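Side-chain contacts in poly-gamma-glutamate hydrolase (Bacillus phage phiNIT1, PDB 3A9L), which hydrolyses the gamma-glutamyl linkages of bacterial poly-gamma-glutamate, acting as a zinc peptidase: residues A[20-25]-A[74-79]; A[34-39]-A[54-59]; A[50-55]-A[61-66]; A[113-118]-A[125-130]. All coordinates share one frame; numbering follows the deposited sequence.

How the contacts relate
Along the chain, contact 1 brackets contacts 2 and 3, since 20-25 precedes them and 74-79 follows them; contact 4 comes later. All four reach one mixed beta sheet. Contacts 2 and 3, with centres only about 4 Å apart, share R54 and V55 and join helix 48-59 to the neighbouring strands 34-42 and 62-68. Contact 1 lies about 17 Å from contact 3, centre to centre, at the start of strand 23-29, the sheet's outermost on that side within this chain. Contact 4 is about 27 Å from contact 1, across the chain's centre. Zinc ligand H40 comes from strand 34-42 and E45 from the loop leading into helix 48-59, so contacts 2 and 3 build the unit carrying two of the three ligands.

Contact 1: A[20-25]-A[74-79]; sequences GVAYNI and NSRLHV. With PO4 (phosphate ion), chain D.
A22 and L77, both buried, make the close-packed half of this contact. L77 CD2 lies 4.0 Å from the A22 methyl CB, while CD1 turns to the alanine's backbone; its modelled 3.0 Å from A22 O is very short, and the exact value is doubtful. L77 has its CG anti to the carbonyl carbon (chi1 -55°), which points the branched end at A22. N74 only skirts the edge, its amide held instead by ND2 to L70 O. The segment 74-79 opens with a 3-10 turn in the loop after strand 62-68, and this turn sits against A22, just ahead of strand 23-29, the outermost on that side within this chain; there I25 pairs antiparallel with a strand of the second subunit, so the sheet continues. The other flank is looser, and its R76 and H78 are partly exposed. R76 NH2 comes no nearer than 4.4 Å to A22 CB, and its NE turns to a salt bridge with E17. H78 leaves the contact altogether: it gives a nearly straight NE2 bond of 2.7 Å to O4 of a phosphate (N-H...O 175°), an ion probably from the crystallisation liquor and also held by T80 and S81. Next to it, V79 O accepts a hydrogen bond from NE2 of the zinc ligand H40.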
loop_
_atom_site.group_PDB
_atom_site.type_symbol
_atom_site.label_atom_id
_atom_site.label_comp_id
_atom_site.label_asym_id
_atom_site.label_seq_id
_atom_site.Cartn_x
_atom_site.Cartn_y
_atom_site.Cartn_z
ATOM N N GLY A 20 -6.273 3.610 -11.408
ATOM C CA GLY A 20 -7.387 2.710 -11.119
ATOM C C GLY A 20 -8.149 2.258 -12.365
ATOM O O GLY A 20 -9.110 1.483 -12.245
ATOM N N VAL A 21 -7.734 2.743 -13.545
ATOM C CA VAL A 21 -8.195 2.179 -14.813
ATOM C C VAL A 21 -7.060 1.473 -15.592
ATOM O O VAL A 21 -7.173 0.288 -15.882
ATOM C CB VAL A 21 -8.999 3.191 -15.705
ATOM C CG1 VAL A 21 -9.281 2.581 -17.070
ATOM C CG2 VAL A 21 -10.314 3.606 -15.037
ATOM N N ALA A 22 -5.985 2.183 -15.936
ATOM C CA ALA A 22 -4.795 1.546 -16.552
ATOM C C ALA A 22 -3.742 1.031 -15.537
ATOM O O ALA A 22 -2.966 0.106 -15.840
ATOM C CB ALA A 22 -4.132 2.483 -17.556
ATOM N N TYR A 23 -3.681 1.644 -14.348
ATOM C CA TYR A 23 -2.675 1.252 -13.391
ATOM C C TYR A 23 -3.131 1.547 -11.943
ATOM O O TYR A 23 -3.999 2.387 -11.722
ATOM C CB TYR A 23 -1.334 1.970 -13.676
ATOM C CG TYR A 23 -1.326 3.402 -13.208
ATOM C CD1 TYR A 23 -1.850 4.420 -14.017
ATOM C CD2 TYR A 23 -0.790 3.749 -11.942
ATOM C CE1 TYR A 23 -1.826 5.768 -13.592
ATOM C CE2 TYR A 23 -0.795 5.067 -11.514
ATOM C CZ TYR A 23 -1.305 6.064 -12.333
ATOM O OH TYR A 23 -1.292 7.361 -11.915
ATOM N N ASN A 24 -2.570 0.792 -10.997
ATOM C CA ASN A 24 -2.669 1.131 -9.574
ATOM C C ASN A 24 -1.281 1.018 -8.894
ATOM O O ASN A 24 -0.339 0.463 -9.473
ATOM C CB ASN A 24 -3.826 0.376 -8.866
ATOM C CG ASN A 24 -3.526 -1.092 -8.540
ATOM O OD1 ASN A 24 -2.390 -1.523 -8.408
ATOM N ND2 ASN A 24 -4.580 -1.842 -8.349
ATOM N N ILE A 25 -1.158 1.595 -7.698
ATOM C CA ILE A 25 0.042 1.457 -6.897
ATOM C C ILE A 25 -0.317 0.904 -5.506
ATOM O O ILE A 25 -1.291 1.355 -4.852
ATOM C CB ILE A 25 0.797 2.804 -6.748
ATOM C CG1 ILE A 25 0.869 3.570 -8.097
ATOM C CG2 ILE A 25 2.219 2.557 -6.192
ATOM C CD1 ILE A 25 1.530 4.941 -8.009
ATOM N N ASN A 74 -0.588 -3.740 -21.601
ATOM C CA ASN A 74 0.046 -3.093 -20.447
ATOM C C ASN A 74 1.500 -2.748 -20.731
ATOM O O ASN A 74 2.152 -2.074 -19.929
ATOM C CB ASN A 74 -0.060 -3.973 -19.201
ATOM C CG ASN A 74 -1.457 -3.964 -18.592
ATOM O OD1 ASN A 74 -1.816 -3.070 -17.829
ATOM N ND2 ASN A 74 -2.249 -4.981 -18.925
ATOM N N SER A 75 2.032 -3.197 -21.877
ATOM C CA SER A 75 3.416 -2.868 -22.203
ATOM C C SER A 75 3.629 -1.373 -22.352
ATOM O O SER A 75 4.750 -0.894 -22.207
ATOM C CB SER A 75 3.899 -3.583 -23.464
ATOM O OG SER A 75 3.041 -3.254 -24.517
ATOM N N ARG A 76 2.561 -0.643 -22.660
ATOM C CA ARG A 76 2.628 0.821 -22.758
ATOM C C ARG A 76 2.834 1.474 -21.389
ATOM O O ARG A 76 3.213 2.638 -21.293
ATOM C CB ARG A 76 1.394 1.404 -23.487
ATOM C CG ARG A 76 0.126 1.557 -22.706
ATOM C CD ARG A 76 -0.872 2.433 -23.490
ATOM N NE ARG A 76 -2.048 2.788 -22.688
ATOM C CZ ARG A 76 -3.227 2.154 -22.735
ATOM N NH1 ARG A 76 -3.416 1.117 -23.551
ATOM N NH2 ARG A 76 -4.236 2.572 -21.969
ATOM N N LEU A 77 2.581 0.697 -20.333
ATOM C CA LEU A 77 2.755 1.185 -18.979
ATOM C C LEU A 77 4.177 0.869 -18.475
ATOM O O LEU A 77 4.524 1.131 -17.303
ATOM C CB LEU A 77 1.691 0.566 -18.079
ATOM C CG LEU A 77 0.245 0.746 -18.516
ATOM C CD1 LEU A 77 -0.632 -0.198 -17.722
ATOM C CD2 LEU A 77 -0.216 2.209 -18.353
ATOM N N HIS A 78 5.000 0.326 -19.375
ATOM C CA HIS A 78 6.361 -0.065 -19.032
ATOM C C HIS A 78 7.296 1.120 -19.080
ATOM O O HIS A 78 7.491 1.721 -20.142
ATOM C CB HIS A 78 6.854 -1.213 -19.933
ATOM C CG HIS A 78 8.256 -1.655 -19.640
ATOM N ND1 HIS A 78 9.357 -1.102 -20.263
ATOM C CD2 HIS A 78 8.737 -2.607 -18.806
ATOM C CE1 HIS A 78 10.453 -1.684 -19.819
ATOM N NE2 HIS A 78 10.106 -2.605 -18.935
ATOM N N VAL A 79 7.864 1.452 -17.918
ATOM C CA VAL A 79 8.955 2.393 -17.834
ATOM C C VAL A 79 10.171 1.644 -17.284
ATOM O O VAL A 79 10.202 1.190 -16.134
ATOM C CB VAL A 79 8.564 3.678 -17.047
ATOM C CG1 VAL A 79 9.760 4.558 -16.779
ATOM C CG2 VAL A 79 7.512 4.502 -17.870
HETATM P P PO4 D . 13.302 -3.498 -17.562
HETATM O O1 PO4 D . 13.500 -2.527 -18.706
HETATM O O2 PO4 D . 14.373 -4.577 -17.530
HETATM O O3 PO4 D . 13.421 -2.663 -16.315
HETATM O O4 PO4 D . 11.953 -4.156 -17.649
#

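Contact 2: A[34-39]-A[54-59]; sequences MIYFSP and RVVELT
T59 OG1 is gripped within its own helix end while it leans on the ring of Y36. It donates to V55 O in a bond modelled at a very short 2.5 Å, so the exact length is doubtful, and it is also hydrogen-bonded to G61 N just past the helix. A chi1 of 56° folds the hydroxyl back between the backbone N and the carbonyl carbon, and from there OG1 lies 3.3 Å from Y36 CE2, oblique to the ring. V55 makes the main apolar touch. Its CG1 stands over the ring centre of Y36 in a CH-pi contact, 3.4 Å from the centroid and 4° off the normal. This joins the first strand and the helix of the beta-alpha-beta unit made of strand 34-42, helix 48-59 and strand 62-68; the axes of the short segments 34-38 and 54-59 run nearly antiparallel (167°), 9.2 Å apart at closest approach. M34 SD lies 4.1 Å from the ring plane on the other face, nearer the ring's border than its middle, so the ring is sandwiched. V56 CG2 reaches Y36 at its CB (4.1 Å). Beyond the ring, Y36 OH is hydrogen-bonded to E203 of helix 190-209, which ties that helix to the same strand.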
loop_
_atom_site.group_PDB
_atom_site.type_symbol
_atom_site.label_atom_id
_atom_site.label_comp_id
_atom_site.label_asym_id
_atom_site.label_seq_id
_atom_site.Cartn_x
_atom_site.Cartn_y
_atom_site.Cartn_z
ATOM N N MET A 34 14.514 -4.569 4.375
ATOM C CA MET A 34 14.274 -5.230 3.091
ATOM C C MET A 34 12.924 -4.905 2.437
ATOM O O MET A 34 11.873 -4.901 3.102
ATOM C CB MET A 34 14.406 -6.756 3.267
ATOM C CG MET A 34 14.243 -7.583 2.001
ATOM S SD MET A 34 15.299 -7.054 0.646
ATOM C CE MET A 34 16.798 -7.901 1.000
ATOM N N ILE A 35 12.946 -4.650 1.123
ATOM C CA ILE A 35 11.729 -4.334 0.395
ATOM C C ILE A 35 11.717 -5.129 -0.929
ATOM O O ILE A 35 12.680 -5.108 -1.674
ATOM C CB ILE A 35 11.600 -2.801 0.098
ATOM C CG1 ILE A 35 10.345 -2.511 -0.730
ATOM C CG2 ILE A 35 12.891 -2.251 -0.559
ATOM C CD1 ILE A 35 10.050 -1.007 -0.990
ATOM N N TYR A 36 10.631 -5.849 -1.170
ATOM C CA TYR A 36 10.483 -6.612 -2.372
ATOM C C TYR A 36 9.491 -5.903 -3.226
ATOM O O TYR A 36 8.414 -5.531 -2.766
ATOM C CB TYR A 36 9.970 -7.999 -2.034
ATOM C CG TYR A 36 10.935 -8.804 -1.226
ATOM C CD1 TYR A 36 12.082 -9.329 -1.817
ATOM C CD2 TYR A 36 10.729 -9.024 0.134
ATOM C CE1 TYR A 36 12.979 -10.093 -1.092
ATOM C CE2 TYR A 36 11.655 -9.782 0.879
ATOM C CZ TYR A 36 12.760 -10.316 0.234
ATOM O OH TYR A 36 13.685 -11.060 0.924
ATOM N N PHE A 37 9.843 -5.702 -4.486
ATOM C CA PHE A 37 9.006 -4.812 -5.293
ATOM C C PHE A 37 9.158 -5.016 -6.782
ATOM O O PHE A 37 10.103 -5.638 -7.252
ATOM C CB PHE A 37 9.268 -3.345 -4.910
ATOM C CG PHE A 37 10.480 -2.761 -5.546
ATOM C CD1 PHE A 37 11.756 -2.978 -5.006
ATOM C CD2 PHE A 37 10.359 -2.009 -6.706
ATOM C CE1 PHE A 37 12.890 -2.434 -5.630
ATOM C CE2 PHE A 37 11.483 -1.468 -7.340
ATOM C CZ PHE A 37 12.745 -1.688 -6.816
ATOM N N SER A 38 8.192 -4.494 -7.527
ATOM C CA SER A 38 8.288 -4.477 -8.969
ATOM C C SER A 38 7.693 -3.168 -9.548
ATOM O O SER A 38 6.636 -2.707 -9.109
ATOM C CB SER A 38 7.643 -5.714 -9.584
ATOM O OG SER A 38 7.629 -5.576 -10.995
ATOM N N PRO A 39 8.411 -2.542 -10.502
ATOM C CA PRO A 39 7.823 -1.404 -11.214
ATOM C C PRO A 39 6.925 -1.841 -12.378
ATOM O O PRO A 39 6.233 -1.003 -12.989
ATOM C CB PRO A 39 9.047 -0.651 -11.743
ATOM C CG PRO A 39 10.120 -1.687 -11.911
ATOM C CD PRO A 39 9.846 -2.739 -10.820
ATOM N N ARG A 54 3.775 -13.554 -2.151
ATOM C CA ARG A 54 4.230 -14.757 -1.478
ATOM C C ARG A 54 5.577 -14.517 -0.764
ATOM O O ARG A 54 5.775 -14.967 0.378
ATOM C CB ARG A 54 4.346 -15.906 -2.510
ATOM C CG ARG A 54 4.637 -17.330 -1.942
ATOM C CD ARG A 54 3.474 -17.813 -1.049
ATOM N NE ARG A 54 3.809 -19.060 -0.378
ATOM C CZ ARG A 54 3.270 -19.454 0.770
ATOM N NH1 ARG A 54 2.363 -18.691 1.378
ATOM N NH2 ARG A 54 3.638 -20.610 1.310
ATOM N N VAL A 55 6.512 -13.831 -1.434
ATOM C CA VAL A 55 7.791 -13.517 -0.785
ATOM C C VAL A 55 7.613 -12.625 0.453
ATOM O O VAL A 55 8.319 -12.764 1.471
ATOM C CB VAL A 55 8.832 -12.880 -1.763
ATOM C CG1 VAL A 55 10.090 -12.463 -1.002
ATOM C CG2 VAL A 55 9.237 -13.892 -2.817
ATOM N N VAL A 56 6.692 -11.687 0.345
ATOM C CA VAL A 56 6.387 -10.792 1.449
ATOM C C VAL A 56 5.664 -11.543 2.573
ATOM O O VAL A 56 5.945 -11.316 3.768
ATOM C CB VAL A 56 5.589 -9.571 0.930
ATOM C CG1 VAL A 56 4.886 -8.802 2.078
ATOM C CG2 VAL A 56 6.535 -8.654 0.180
ATOM N N GLU A 57 4.730 -12.416 2.191
ATOM C CA GLU A 57 3.982 -13.230 3.165
ATOM C C GLU A 57 4.952 -14.174 3.894
ATOM O O GLU A 57 4.845 -14.361 5.105
ATOM C CB GLU A 57 2.853 -13.995 2.484
ATOM C CG GLU A 57 1.633 -13.153 2.151
ATOM C CD GLU A 57 0.947 -13.619 0.865
ATOM O OE1 GLU A 57 1.055 -14.835 0.553
ATOM O OE2 GLU A 57 0.347 -12.764 0.151
ATOM N N LEU A 58 5.937 -14.694 3.162
ATOM C CA LEU A 58 7.024 -15.506 3.778
ATOM C C LEU A 58 8.063 -14.778 4.629
ATOM O O LEU A 58 8.653 -15.381 5.525
ATOM C CB LEU A 58 7.778 -16.293 2.710
ATOM C CG LEU A 58 7.057 -17.397 1.960
ATOM C CD1 LEU A 58 8.021 -17.972 0.950
ATOM C CD2 LEU A 58 6.529 -18.435 2.900
ATOM N N THR A 59 8.322 -13.503 4.333
ATOM C CA THR A 59 9.450 -12.768 4.942
ATOM C C THR A 59 9.059 -11.676 5.929
ATOM O O THR A 59 9.806 -11.382 6.864
ATOM C CB THR A 59 10.356 -12.113 3.858
ATOM O OG1 THR A 59 9.559 -11.260 3.029
ATOM C CG2 THR A 59 11.005 -13.180 2.948
#

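Contact 3: A[50-55]-A[61-66]; sequences ELIYRV and GSLYLF
L65 meets I52 and Y53 with a different methyl for each. L65 and I52 lie alongside each other, running opposite ways, which leaves L65 CD2 beside the delta carbon of I52, 3.5 Å from CD1. The other branch, L65 CD1, comes in at the edge of the Y53 ring, close to its plane, and ends 3.3 Å from CE1. It therefore abuts the rim of the tyrosine and does not lie over a face.

L63, one inward position earlier on the strand, fills the angle between the same two helix residues. Its CD1 is 3.9 Å from I52 CG2 and likewise 3.9 Å from Y53 CD1, and its side chain runs at a slant to both. I52 can serve both leucines because its two branches diverge: CG2 is anti to the backbone N (chi1 of CG1 -81°) and touches both L63 CD1 and L65 CD2, while the CG1-CD1 arm goes to L65. Y53 begins by pointing away from the strand, yet its ring turns back to meet the leucines, L65 at its edge; the hydroxyl is hydrogen-bonded to E26 on strand 23-29, which pins the far end of the ring.

I52 also packs on S38 of strand 34-42, and its side chain is about 10 Å from the zinc ion. The axes of helix 50-55 and strand 62-66 run nearly antiparallel (169°), 9.1 Å apart at closest approach, as expected where the helix of a beta-alpha-beta crossover packs on the sheet its two strands belong to.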
loop_
_atom_site.group_PDB
_atom_site.type_symbol
_atom_site.label_atom_id
_atom_site.label_comp_id
_atom_site.label_asym_id
_atom_site.label_seq_id
_atom_site.Cartn_x
_atom_site.Cartn_y
_atom_site.Cartn_z
ATOM N N GLU A 50 2.256 -11.734 -7.900
ATOM C CA GLU A 50 1.901 -12.922 -7.085
ATOM C C GLU A 50 3.139 -13.455 -6.388
ATOM O O GLU A 50 3.080 -13.904 -5.242
ATOM C CB GLU A 50 1.258 -14.015 -7.954
ATOM C CG GLU A 50 -0.141 -13.621 -8.543
ATOM C CD GLU A 50 -0.122 -12.673 -9.743
ATOM O OE1 GLU A 50 0.849 -12.651 -10.524
ATOM O OE2 GLU A 50 -1.125 -11.927 -9.920
ATOM N N LEU A 51 4.264 -13.407 -7.093
ATOM C CA LEU A 51 5.510 -13.830 -6.477
ATOM C C LEU A 51 5.897 -12.867 -5.383
ATOM O O LEU A 51 6.384 -13.294 -4.367
ATOM C CB LEU A 51 6.632 -14.006 -7.508
ATOM C CG LEU A 51 8.033 -14.277 -6.944
ATOM C CD1 LEU A 51 8.093 -15.637 -6.190
ATOM C CD2 LEU A 51 9.085 -14.174 -8.015
ATOM N N ILE A 52 5.695 -11.567 -5.586
ATOM C CA ILE A 52 6.056 -10.608 -4.535
ATOM C C ILE A 52 5.168 -10.801 -3.298
ATOM O O ILE A 52 5.650 -10.717 -2.162
ATOM C CB ILE A 52 6.035 -9.177 -5.036
ATOM C CG1 ILE A 52 7.349 -8.898 -5.781
ATOM C CG2 ILE A 52 5.816 -8.195 -3.879
ATOM C CD1 ILE A 52 7.266 -7.801 -6.769
ATOM N N TYR A 53 3.887 -11.064 -3.528
ATOM C CA TYR A 53 2.936 -11.311 -2.425
ATOM C C TYR A 53 3.399 -12.442 -1.525
ATOM O O TYR A 53 3.401 -12.305 -0.297
ATOM C CB TYR A 53 1.566 -11.655 -2.977
ATOM C CG TYR A 53 0.704 -10.456 -3.254
ATOM C CD1 TYR A 53 1.228 -9.313 -3.850
ATOM C CD2 TYR A 53 -0.629 -10.473 -2.931
ATOM C CE1 TYR A 53 0.436 -8.221 -4.097
ATOM C CE2 TYR A 53 -1.435 -9.390 -3.179
ATOM C CZ TYR A 53 -0.896 -8.266 -3.756
ATOM O OH TYR A 53 -1.714 -7.195 -3.988
ATOM N N ARG A 54 3.775 -13.554 -2.151
ATOM C CA ARG A 54 4.230 -14.757 -1.478
ATOM C C ARG A 54 5.577 -14.517 -0.764
ATOM O O ARG A 54 5.775 -14.967 0.378
ATOM C CB ARG A 54 4.346 -15.906 -2.510
ATOM C CG ARG A 54 4.637 -17.330 -1.942
ATOM C CD ARG A 54 3.474 -17.813 -1.049
ATOM N NE ARG A 54 3.809 -19.060 -0.378
ATOM C CZ ARG A 54 3.270 -19.454 0.770
ATOM N NH1 ARG A 54 2.363 -18.691 1.378
ATOM N NH2 ARG A 54 3.638 -20.610 1.310
ATOM N N VAL A 55 6.512 -13.831 -1.434
ATOM C CA VAL A 55 7.791 -13.517 -0.785
ATOM C C VAL A 55 7.613 -12.625 0.453
ATOM O O VAL A 55 8.319 -12.764 1.471
ATOM C CB VAL A 55 8.832 -12.880 -1.763
ATOM C CG1 VAL A 55 10.090 -12.463 -1.002
ATOM C CG2 VAL A 55 9.237 -13.892 -2.817
ATOM N N GLY A 61 8.887 -8.774 4.628
ATOM C CA GLY A 61 9.532 -7.675 3.920
ATOM C C GLY A 61 8.488 -6.637 3.563
ATOM O O GLY A 61 7.309 -6.954 3.561
ATOM N N SER A 62 8.906 -5.385 3.337
ATOM C CA SER A 62 8.003 -4.383 2.774
ATOM C C SER A 62 7.739 -4.747 1.296
ATOM O O SER A 62 8.480 -5.551 0.694
ATOM C CB SER A 62 8.578 -2.963 2.849
ATOM O OG SER A 62 8.928 -2.540 4.153
ATOM N N LEU A 63 6.672 -4.166 0.751
ATOM C CA LEU A 63 6.170 -4.436 -0.588
ATOM C C LEU A 63 5.910 -3.119 -1.294
ATOM O O LEU A 63 5.448 -2.147 -0.681
ATOM C CB LEU A 63 4.849 -5.232 -0.493
ATOM C CG LEU A 63 3.904 -5.471 -1.680
ATOM C CD1 LEU A 63 3.068 -6.757 -1.505
ATOM C CD2 LEU A 63 2.996 -4.268 -1.987
ATOM N N TYR A 64 6.200 -3.089 -2.595
ATOM C CA TYR A 64 5.748 -1.995 -3.457
ATOM C C TYR A 64 5.476 -2.610 -4.793
ATOM O O TYR A 64 6.300 -3.401 -5.243
ATOM C CB TYR A 64 6.831 -0.942 -3.627
ATOM C CG TYR A 64 6.492 0.067 -4.705
ATOM C CD1 TYR A 64 6.803 -0.188 -6.052
ATOM C CD2 TYR A 64 5.869 1.255 -4.393
ATOM C CE1 TYR A 64 6.507 0.707 -7.021
ATOM C CE2 TYR A 64 5.577 2.177 -5.370
ATOM C CZ TYR A 64 5.887 1.889 -6.671
ATOM O OH TYR A 64 5.581 2.768 -7.656
ATOM N N LEU A 65 4.352 -2.242 -5.422
ATOM C CA LEU A 65 3.993 -2.726 -6.776
ATOM C C LEU A 65 3.370 -1.640 -7.626
ATOM O O LEU A 65 2.327 -1.094 -7.262
ATOM C CB LEU A 65 2.946 -3.830 -6.672
ATOM C CG LEU A 65 3.190 -5.107 -5.929
ATOM C CD1 LEU A 65 1.888 -5.842 -5.907
ATOM C CD2 LEU A 65 4.280 -5.939 -6.644
ATOM N N PHE A 66 3.985 -1.323 -8.757
ATOM C CA PHE A 66 3.339 -0.450 -9.755
ATOM C C PHE A 66 2.738 -1.393 -10.755
ATOM O O PHE A 66 3.475 -2.111 -11.439
ATOM C CB PHE A 66 4.353 0.502 -10.431
ATOM C CG PHE A 66 3.727 1.481 -11.389
ATOM C CD1 PHE A 66 3.564 1.134 -12.745
ATOM C CD2 PHE A 66 3.335 2.754 -10.975
ATOM C CE1 PHE A 66 2.970 2.020 -13.648
ATOM C CE2 PHE A 66 2.751 3.642 -11.876
ATOM C CZ PHE A 66 2.574 3.273 -13.219
#

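Contact 4: A[113-118]-A[125-130]; sequences TLVGGL and LIVSKL
V115 and V127 form the closest apolar touch of this contact, the two side chains meeting at a slant. V127 CG2 lies 3.5 Å from V115 CG2 and 3.6 Å from V115 CB, so a single methyl of the helix residue is set against CB and one methyl of the strand residue. The V127 chi1 of 139° falls well short of the staggered value near 180°, so the exact placing of its methyls is perhaps uncertain. A lighter apolar touch follows between T113 CG2 and L130 CD1, 4.2 Å apart, with the side chains crossing at about a right angle. T113 has CG2 anti to the backbone N, and this sends the methyl to the helix while OG1 goes elsewhere.

Polar interactions stay off the interface, where no hydrogen bond links the two segments. T113 OG1 is hydrogen-bonded to Y195 OH of helix 190-209, and K129 NZ makes a salt bridge with E205 of that same helix.

As for its surroundings, strand 113-116 lies between strand 162-167, which runs antiparallel to it, and the short, parallel strand 138-139. T113 and V115 bond through their backbones to E138 of that short strand, and V115 also to A140 just after it. Helix 120-132 is the connecting helix of the beta-alpha-beta unit with strand 138-139. It leans its I126 on V162 and L164 of strand 162-167, and I126 and L130 also pack on I199 and A198 of helix 190-209.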
loop_
_atom_site.group_PDB
_atom_site.type_symbol
_atom_site.label_atom_id
_atom_site.label_comp_id
_atom_site.label_asym_id
_atom_site.label_seq_id
_atom_site.Cartn_x
_atom_site.Cartn_y
_atom_site.Cartn_z
ATOM N N THR A 113 16.124 -17.729 -14.877
ATOM C CA THR A 113 16.204 -16.504 -14.107
ATOM C C THR A 113 17.631 -15.936 -14.164
ATOM O O THR A 113 18.592 -16.650 -13.879
ATOM C CB THR A 113 15.786 -16.730 -12.637
ATOM O OG1 THR A 113 14.414 -17.178 -12.598
ATOM C CG2 THR A 113 15.933 -15.437 -11.840
ATOM N N LEU A 114 17.719 -14.649 -14.530
ATOM C CA LEU A 114 18.967 -13.917 -14.706
ATOM C C LEU A 114 19.045 -12.862 -13.613
ATOM O O LEU A 114 18.254 -11.898 -13.589
ATOM C CB LEU A 114 19.046 -13.278 -16.111
ATOM C CG LEU A 114 18.693 -14.181 -17.313
ATOM C CD1 LEU A 114 18.548 -13.373 -18.593
ATOM C CD2 LEU A 114 19.740 -15.290 -17.491
ATOM N N VAL A 115 19.986 -13.074 -12.693
ATOM C CA VAL A 115 20.052 -12.291 -11.461
ATOM C C VAL A 115 21.226 -11.309 -11.518
ATOM O O VAL A 115 22.369 -11.707 -11.745
ATOM C CB VAL A 115 20.207 -13.216 -10.232
ATOM C CG1 VAL A 115 19.969 -12.449 -8.929
ATOM C CG2 VAL A 115 19.248 -14.401 -10.326
ATOM N N GLY A 116 20.940 -10.033 -11.296
ATOM C CA GLY A 116 21.999 -9.039 -11.236
ATOM C C GLY A 116 21.751 -8.055 -10.130
ATOM O O GLY A 116 21.068 -8.362 -9.150
ATOM N N GLY A 117 22.270 -6.849 -10.303
ATOM C CA GLY A 117 22.183 -5.839 -9.274
ATOM C C GLY A 117 23.557 -5.698 -8.626
ATOM O O GLY A 117 24.456 -6.503 -8.899
ATOM N N LEU A 118 23.724 -4.684 -7.773
ATOM C CA LEU A 118 25.033 -4.431 -7.129
ATOM C C LEU A 118 25.209 -5.163 -5.806
ATOM O O LEU A 118 26.330 -5.280 -5.314
ATOM C CB LEU A 118 25.293 -2.915 -6.954
ATOM C CG LEU A 118 25.573 -2.147 -8.260
ATOM C CD1 LEU A 118 25.471 -0.665 -8.023
ATOM C CD2 LEU A 118 26.930 -2.556 -8.928
ATOM N N LEU A 125 23.514 -15.467 -3.484
ATOM C CA LEU A 125 22.694 -16.302 -2.578
ATOM C C LEU A 125 21.375 -16.748 -3.187
ATOM O O LEU A 125 21.006 -17.909 -3.088
ATOM C CB LEU A 125 22.523 -15.596 -1.233
ATOM C CG LEU A 125 23.877 -15.597 -0.491
ATOM C CD1 LEU A 125 23.934 -14.626 0.700
ATOM C CD2 LEU A 125 24.236 -17.017 -0.048
ATOM N N ILE A 126 20.700 -15.821 -3.864
ATOM C CA ILE A 126 19.418 -16.089 -4.532
ATOM C C ILE A 126 19.607 -17.075 -5.690
ATOM O O ILE A 126 18.752 -17.905 -5.981
ATOM C CB ILE A 126 18.782 -14.765 -5.020
ATOM C CG1 ILE A 126 18.354 -13.961 -3.809
ATOM C CG2 ILE A 126 17.605 -15.018 -5.969
ATOM C CD1 ILE A 126 17.884 -12.513 -4.075
ATOM N N VAL A 127 20.761 -16.964 -6.326
ATOM C CA VAL A 127 21.111 -17.773 -7.459
ATOM C C VAL A 127 21.247 -19.173 -6.902
ATOM O O VAL A 127 20.600 -20.089 -7.350
ATOM C CB VAL A 127 22.413 -17.187 -8.081
ATOM C CG1 VAL A 127 23.417 -18.257 -8.521
ATOM C CG2 VAL A 127 22.046 -16.189 -9.207
ATOM N N SER A 128 22.008 -19.266 -5.823
ATOM C CA SER A 128 22.343 -20.527 -5.219
ATOM C C SER A 128 21.136 -21.232 -4.601
ATOM O O SER A 128 21.033 -22.458 -4.715
ATOM C CB SER A 128 23.490 -20.345 -4.248
ATOM O OG SER A 128 23.791 -21.546 -3.585
ATOM N N LYS A 129 20.202 -20.480 -4.006
ATOM C CA LYS A 129 18.956 -21.088 -3.483
ATOM C C LYS A 129 18.034 -21.571 -4.590
ATOM O O LYS A 129 17.476 -22.679 -4.518
ATOM C CB LYS A 129 18.173 -20.138 -2.565
ATOM C CG LYS A 129 18.810 -19.754 -1.217
ATOM C CD LYS A 129 19.550 -20.904 -0.563
ATOM C CE LYS A 129 19.701 -20.712 0.945
ATOM N NZ LYS A 129 20.586 -21.779 1.435
ATOM N N LEU A 130 17.882 -20.776 -5.641
ATOM C CA LEU A 130 16.969 -21.183 -6.692
ATOM C C LEU A 130 17.405 -22.527 -7.264
ATOM O O LEU A 130 16.605 -23.477 -7.331
ATOM C CB LEU A 130 16.828 -20.110 -7.784
ATOM C CG LEU A 130 16.225 -18.786 -7.329
ATOM C CD1 LEU A 130 16.421 -17.809 -8.447
ATOM C CD2 LEU A 130 14.736 -18.921 -6.931
#